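Local coordinates for protein tetraacyldisaccharide 4'-kinase (Aquifex aeolicus, PDB 4EHX) that probably transfers the gamma-phosphate of ATP to the 4'-position of a tetraacyldisaccharide 1-phosphate, forming lipid IVA in lipid A biosynthesis, at residues C68-L82 against V111-L125. Numbering follows the deposited sequence.
Sequences CILSRGYKRKSKGTL and VSVVASEDRYKGGLL
In the P-loop kinase core, strand 112-116 is flanked by two strands of the sheet: Ile69 and Ser71 bond to it in parallel register, while Leu82 makes an antiparallel pair with Ala115. The parallel ladder alternates, Ile69 N donating to Ser112 O at 2.7 Å and Ser71 N to Val114 O at 2.8 Å, while Ile69 O and Ser71 O accept from Val114 N and Ser116 N; the axes diverge by 20°. On the face carrying Cys68, Leu70 and Val114, helix 119-125 covers the sheet. CD2 of Leu70 reaches Gly122 C at 3.8 Å, van der Waals contact with the helix backbone at Gly122 and Gly123. Thr81 divides its branches there: OG1 donates to Ser116 OG (3.0 Å), which itself bonds to Asp118 O, while CG2, anti to the backbone N, presses tightly on Leu125 CD2 (3.3 Å). Beyond the strand ends, one face of the Arg119 guanidinium packs against Arg72 CB, and its NH1 forms a salt bridge with the sulfonate of a buffer molecule (EPE), probably from the crystallisation liquor. The extended Arg72 chain runs alongside Glu117, gripping one oxygen side-on: NE and NH1 both reach Glu117 OE2 at 2.8 Å through bent bonds, N-H...O near 135°, with guanidinium and carboxylate planes 66° apart.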
loop_
_atom_site.group_PDB
_atom_site.type_symbol
_atom_site.label_atom_id
_atom_site.label_comp_id
_atom_site.label_asym_id
_atom_site.label_seq_id
_atom_site.Cartn_x
_atom_site.Cartn_y
_atom_site.Cartn_z
ATOM N N CYS A 68 -13.003 6.710 3.432
ATOM C CA CYS A 68 -12.571 6.987 2.074
ATOM C C CYS A 68 -11.060 7.022 2.029
ATOM O O CYS A 68 -10.428 7.725 2.817
ATOM C CB CYS A 68 -13.146 8.317 1.576
ATOM S SG CYS A 68 -12.737 8.713 -0.139
ATOM N N ILE A 69 -10.481 6.278 1.092
ATOM C CA ILE A 69 -9.038 6.333 0.863
ATOM C C ILE A 69 -8.724 7.470 -0.104
ATOM O O ILE A 69 -9.389 7.609 -1.120
ATOM C CB ILE A 69 -8.524 5.040 0.192
ATOM C CG1 ILE A 69 -8.977 3.798 0.964
ATOM C CG2 ILE A 69 -6.989 5.110 -0.016
ATOM C CD1 ILE A 69 -8.519 3.757 2.381
ATOM N N LEU A 70 -7.717 8.282 0.215
ATOM C CA LEU A 70 -7.243 9.297 -0.714
ATOM C C LEU A 70 -5.916 8.806 -1.238
ATOM O O LEU A 70 -4.921 8.770 -0.499
ATOM C CB LEU A 70 -7.058 10.665 -0.015
ATOM C CG LEU A 70 -8.305 11.258 0.642
ATOM C CD1 LEU A 70 -7.970 12.628 1.299
ATOM C CD2 LEU A 70 -9.416 11.425 -0.408
ATOM N N SER A 71 -5.923 8.401 -2.503
ATOM C CA SER A 71 -4.751 7.837 -3.160
ATOM C C SER A 71 -4.187 8.826 -4.192
ATOM O O SER A 71 -4.928 9.638 -4.746
ATOM C CB SER A 71 -5.162 6.522 -3.830
ATOM O OG SER A 71 -4.058 5.681 -4.069
ATOM N N ARG A 72 -2.885 8.741 -4.457
ATOM C CA ARG A 72 -2.233 9.629 -5.423
ATOM C C ARG A 72 -2.673 9.374 -6.841
ATOM O O ARG A 72 -2.969 10.316 -7.581
ATOM C CB ARG A 72 -0.708 9.495 -5.357
ATOM C CG ARG A 72 0.019 10.542 -6.203
ATOM C CD ARG A 72 1.529 10.456 -6.024
ATOM N NE ARG A 72 2.221 11.549 -6.704
ATOM C CZ ARG A 72 3.539 11.735 -6.678
ATOM N NH1 ARG A 72 4.077 12.762 -7.323
ATOM N NH2 ARG A 72 4.322 10.896 -6.008
ATOM N N GLY A 73 -2.689 8.102 -7.231
ATOM C CA GLY A 73 -2.928 7.748 -8.618
ATOM C C GLY A 73 -1.895 8.384 -9.529
ATOM O O GLY A 73 -2.240 9.140 -10.434
ATOM N N TYR A 74 -0.624 8.073 -9.291
ATOM C CA TYR A 74 0.478 8.700 -10.021
ATOM C C TYR A 74 0.281 8.673 -11.541
ATOM O O TYR A 74 0.223 9.723 -12.188
ATOM C CB TYR A 74 1.814 8.051 -9.633
ATOM C CG TYR A 74 3.033 8.716 -10.238
ATOM C CD1 TYR A 74 3.208 10.093 -10.163
ATOM C CD2 TYR A 74 4.018 7.964 -10.869
ATOM C CE1 TYR A 74 4.323 10.705 -10.711
ATOM C CE2 TYR A 74 5.138 8.567 -11.419
ATOM C CZ TYR A 74 5.285 9.938 -11.337
ATOM O OH TYR A 74 6.395 10.543 -11.882
ATOM N N LYS A 75 0.173 7.473 -12.103
ATOM C CA LYS A 75 -0.003 7.312 -13.544
ATOM C C LYS A 75 -1.411 6.849 -13.899
ATOM O O LYS A 75 -1.764 5.688 -13.686
ATOM C CB LYS A 75 1.034 6.334 -14.103
ATOM C CG LYS A 75 0.898 4.918 -13.567
ATOM C CD LYS A 75 1.938 3.992 -14.176
ATOM C CE LYS A 75 1.797 2.579 -13.636
ATOM N NZ LYS A 75 2.807 1.657 -14.222
ATOM N N ARG A 76 -2.209 7.765 -14.444
ATOM C CA ARG A 76 -3.594 7.465 -14.803
ATOM C C ARG A 76 -3.932 7.876 -16.238
ATOM O O ARG A 76 -3.199 8.646 -16.863
ATOM C CB ARG A 76 -4.560 8.153 -13.833
ATOM C CG ARG A 76 -4.016 8.315 -12.432
ATOM C CD ARG A 76 -5.127 8.376 -11.396
ATOM N NE ARG A 76 -6.072 9.466 -11.627
ATOM C CZ ARG A 76 -5.965 10.682 -11.093
ATOM N NH1 ARG A 76 -4.938 10.982 -10.302
ATOM N NH2 ARG A 76 -6.887 11.602 -11.356
ATOM N N LYS A 77 -5.046 7.353 -16.748
ATOM C CA LYS A 77 -5.565 7.732 -18.063
ATOM C C LYS A 77 -6.466 8.958 -17.932
ATOM O O LYS A 77 -6.983 9.480 -18.921
ATOM C CB LYS A 77 -6.344 6.573 -18.701
ATOM C CG LYS A 77 -6.942 6.895 -20.069
ATOM C CD LYS A 77 -7.783 5.751 -20.616
ATOM C CE LYS A 77 -6.939 4.525 -20.913
ATOM N NZ LYS A 77 -7.712 3.497 -21.665
ATOM N N SER A 78 -6.655 9.404 -16.694
ATOM C CA SER A 78 -7.417 10.612 -16.410
ATOM C C SER A 78 -6.738 11.371 -15.277
ATOM O O SER A 78 -6.088 10.767 -14.422
ATOM C CB SER A 78 -8.859 10.272 -16.030
ATOM O OG SER A 78 -8.911 9.558 -14.807
ATOM N N LYS A 79 -6.891 12.690 -15.276
ATOM C CA LYS A 79 -6.216 13.537 -14.301
ATOM C C LYS A 79 -7.213 14.390 -13.521
ATOM O O LYS A 79 -8.410 14.383 -13.815
ATOM C CB LYS A 79 -5.200 14.436 -15.005
ATOM C CG LYS A 79 -4.142 15.020 -14.091
ATOM C CD LYS A 79 -3.350 16.106 -14.805
ATOM C CE LYS A 79 -4.252 17.190 -15.407
ATOM N NZ LYS A 79 -4.719 18.193 -14.400
ATOM N N GLY A 80 -6.713 15.134 -12.539
ATOM C CA GLY A 80 -7.568 15.909 -11.662
ATOM C C GLY A 80 -7.955 15.062 -10.468
ATOM O O GLY A 80 -7.117 14.371 -9.891
ATOM N N THR A 81 -9.226 15.108 -10.096
ATOM C CA THR A 81 -9.719 14.284 -8.996
ATOM C C THR A 81 -10.714 13.280 -9.562
ATOM O O THR A 81 -11.541 13.629 -10.396
ATOM C CB THR A 81 -10.387 15.146 -7.927
ATOM O OG1 THR A 81 -9.445 16.113 -7.457
ATOM C CG2 THR A 81 -10.833 14.296 -6.765
ATOM N N LEU A 82 -10.618 12.030 -9.124
ATOM C CA LEU A 82 -11.411 10.958 -9.709
ATOM C C LEU A 82 -11.933 10.036 -8.612
ATOM O O LEU A 82 -11.154 9.516 -7.814
ATOM C CB LEU A 82 -10.543 10.147 -10.680
ATOM C CG LEU A 82 -11.181 8.889 -11.269
ATOM C CD1 LEU A 82 -12.356 9.279 -12.146
ATOM C CD2 LEU A 82 -10.160 8.084 -12.049
ATOM N N VAL A 111 -15.243 0.329 1.209
ATOM C CA VAL A 111 -14.570 1.616 1.390
ATOM C C VAL A 111 -14.532 2.400 0.081
ATOM O O VAL A 111 -14.391 1.805 -0.983
ATOM C CB VAL A 111 -13.137 1.379 1.896
ATOM C CG1 VAL A 111 -12.393 2.679 1.997
ATOM C CG2 VAL A 111 -13.169 0.664 3.256
ATOM N N SER A 112 -14.655 3.728 0.150
ATOM C CA SER A 112 -14.502 4.552 -1.045
ATOM C C SER A 112 -13.022 4.817 -1.348
ATOM O O SER A 112 -12.190 4.801 -0.451
ATOM C CB SER A 112 -15.267 5.879 -0.915
ATOM O OG SER A 112 -16.667 5.660 -0.781
ATOM N N VAL A 113 -12.712 5.042 -2.619
ATOM C CA VAL A 113 -11.348 5.364 -3.045
ATOM C C VAL A 113 -11.405 6.530 -4.014
ATOM O O VAL A 113 -12.174 6.530 -4.987
ATOM C CB VAL A 113 -10.655 4.176 -3.733
ATOM C CG1 VAL A 113 -9.252 4.581 -4.232
ATOM C CG2 VAL A 113 -10.562 2.997 -2.777
ATOM N N VAL A 114 -10.595 7.535 -3.731
ATOM C CA VAL A 114 -10.497 8.705 -4.592
ATOM C C VAL A 114 -9.031 8.899 -4.977
ATOM O O VAL A 114 -8.140 8.800 -4.132
ATOM C CB VAL A 114 -11.064 9.963 -3.871
ATOM C CG1 VAL A 114 -10.657 11.242 -4.602
ATOM C CG2 VAL A 114 -12.590 9.843 -3.731
ATOM N N ALA A 115 -8.791 9.123 -6.268
ATOM C CA ALA A 115 -7.447 9.365 -6.769
ATOM C C ALA A 115 -7.300 10.852 -7.082
ATOM O O ALA A 115 -8.093 11.430 -7.826
ATOM C CB ALA A 115 -7.178 8.520 -8.029
ATOM N N SER A 116 -6.282 11.466 -6.502
ATOM C CA SER A 116 -6.032 12.871 -6.730
ATOM C C SER A 116 -4.615 13.164 -6.266
ATOM O O SER A 116 -4.261 12.863 -5.136
ATOM C CB SER A 116 -7.037 13.689 -5.912
ATOM O OG SER A 116 -6.972 15.056 -6.228
ATOM N N GLU A 117 -3.796 13.728 -7.149
ATOM C CA GLU A 117 -2.449 14.155 -6.766
ATOM C C GLU A 117 -2.505 15.068 -5.535
ATOM O O GLU A 117 -1.738 14.910 -4.567
ATOM C CB GLU A 117 -1.826 14.920 -7.936
ATOM C CG GLU A 117 -0.369 15.282 -7.748
ATOM C CD GLU A 117 0.551 14.121 -8.056
ATOM O OE1 GLU A 117 0.128 13.205 -8.798
ATOM O OE2 GLU A 117 1.695 14.125 -7.554
ATOM N N ASP A 118 -3.412 16.039 -5.574
ATOM C CA ASP A 118 -3.624 16.920 -4.428
ATOM C C ASP A 118 -4.637 16.246 -3.505
ATOM O O ASP A 118 -5.827 16.175 -3.825
ATOM C CB ASP A 118 -4.168 18.268 -4.907
ATOM C CG ASP A 118 -4.184 19.311 -3.801
ATOM O OD1 ASP A 118 -5.089 19.256 -2.963
ATOM O OD2 ASP A 118 -3.300 20.191 -3.772
ATOM N N ARG A 119 -4.174 15.726 -2.375
ATOM C CA ARG A 119 -5.059 14.939 -1.510
ATOM C C ARG A 119 -6.203 15.779 -0.936
ATOM O O ARG A 119 -7.338 15.312 -0.819
ATOM C CB ARG A 119 -4.263 14.265 -0.383
ATOM C CG ARG A 119 -3.711 12.866 -0.717
ATOM C CD ARG A 119 -2.746 12.870 -1.873
ATOM N NE ARG A 119 -1.748 11.803 -1.734
ATOM C CZ ARG A 119 -0.586 11.769 -2.375
ATOM N NH1 ARG A 119 -0.252 12.739 -3.243
ATOM N NH2 ARG A 119 0.240 10.750 -2.144
ATOM N N TYR A 120 -5.905 17.023 -0.565
ATOM C CA TYR A 120 -6.943 17.919 -0.071
ATOM C C TYR A 120 -8.120 18.057 -1.048
ATOM O O TYR A 120 -9.286 17.908 -0.655
ATOM C CB TYR A 120 -6.355 19.299 0.251
ATOM C CG TYR A 120 -7.375 20.279 0.785
ATOM C CD1 TYR A 120 -7.720 20.286 2.132
ATOM C CD2 TYR A 120 -7.994 21.197 -0.059
ATOM C CE1 TYR A 120 -8.665 21.189 2.629
ATOM C CE2 TYR A 120 -8.926 22.100 0.428
ATOM C CZ TYR A 120 -9.249 22.095 1.770
ATOM O OH TYR A 120 -10.176 22.988 2.252
ATOM N N LYS A 121 -7.826 18.354 -2.317
ATOM C CA LYS A 121 -8.886 18.448 -3.328
ATOM C C LYS A 121 -9.648 17.136 -3.472
ATOM O O LYS A 121 -10.850 17.141 -3.710
ATOM C CB LYS A 121 -8.326 18.869 -4.692
ATOM C CG LYS A 121 -7.819 20.297 -4.732
ATOM C CD LYS A 121 -7.213 20.629 -6.097
ATOM C CE LYS A 121 -6.906 22.113 -6.214
ATOM N NZ LYS A 121 -6.311 22.656 -4.961
ATOM N N GLY A 122 -8.946 16.014 -3.345
ATOM C CA GLY A 122 -9.592 14.710 -3.386
ATOM C C GLY A 122 -10.552 14.606 -2.211
ATOM O O GLY A 122 -11.680 14.131 -2.352
ATOM N N GLY A 123 -10.105 15.072 -1.050
ATOM C CA GLY A 123 -10.942 15.095 0.138
ATOM C C GLY A 123 -12.189 15.949 -0.045
ATOM O O GLY A 123 -13.267 15.570 0.389
ATOM N N LEU A 124 -12.057 17.113 -0.679
ATOM C CA LEU A 124 -13.226 17.963 -0.899
ATOM C C LEU A 124 -14.256 17.288 -1.796
ATOM O O LEU A 124 -15.453 17.358 -1.538
ATOM C CB LEU A 124 -12.838 19.320 -1.510
ATOM C CG LEU A 124 -12.065 20.289 -0.614
ATOM C CD1 LEU A 124 -11.963 21.663 -1.284
ATOM C CD2 LEU A 124 -12.724 20.405 0.748
ATOM N N LEU A 125 -13.796 16.654 -2.868
ATOM C CA LEU A 125 -14.728 15.980 -3.770
ATOM C C LEU A 125 -15.438 14.852 -3.028
ATOM O O LEU A 125 -16.640 14.647 -3.189
ATOM C CB LEU A 125 -14.003 15.419 -4.994
ATOM C CG LEU A 125 -14.893 14.573 -5.913
ATOM C CD1 LEU A 125 -15.947 15.442 -6.604
ATOM C CD2 LEU A 125 -14.064 13.817 -6.943
HETATM O O HOH W 1 -2.235 9.423 -0.492
HETATM O O HOH W 2 2.870 9.748 -3.107
HETATM O O HOH W 3 -4.648 14.425 -9.906
#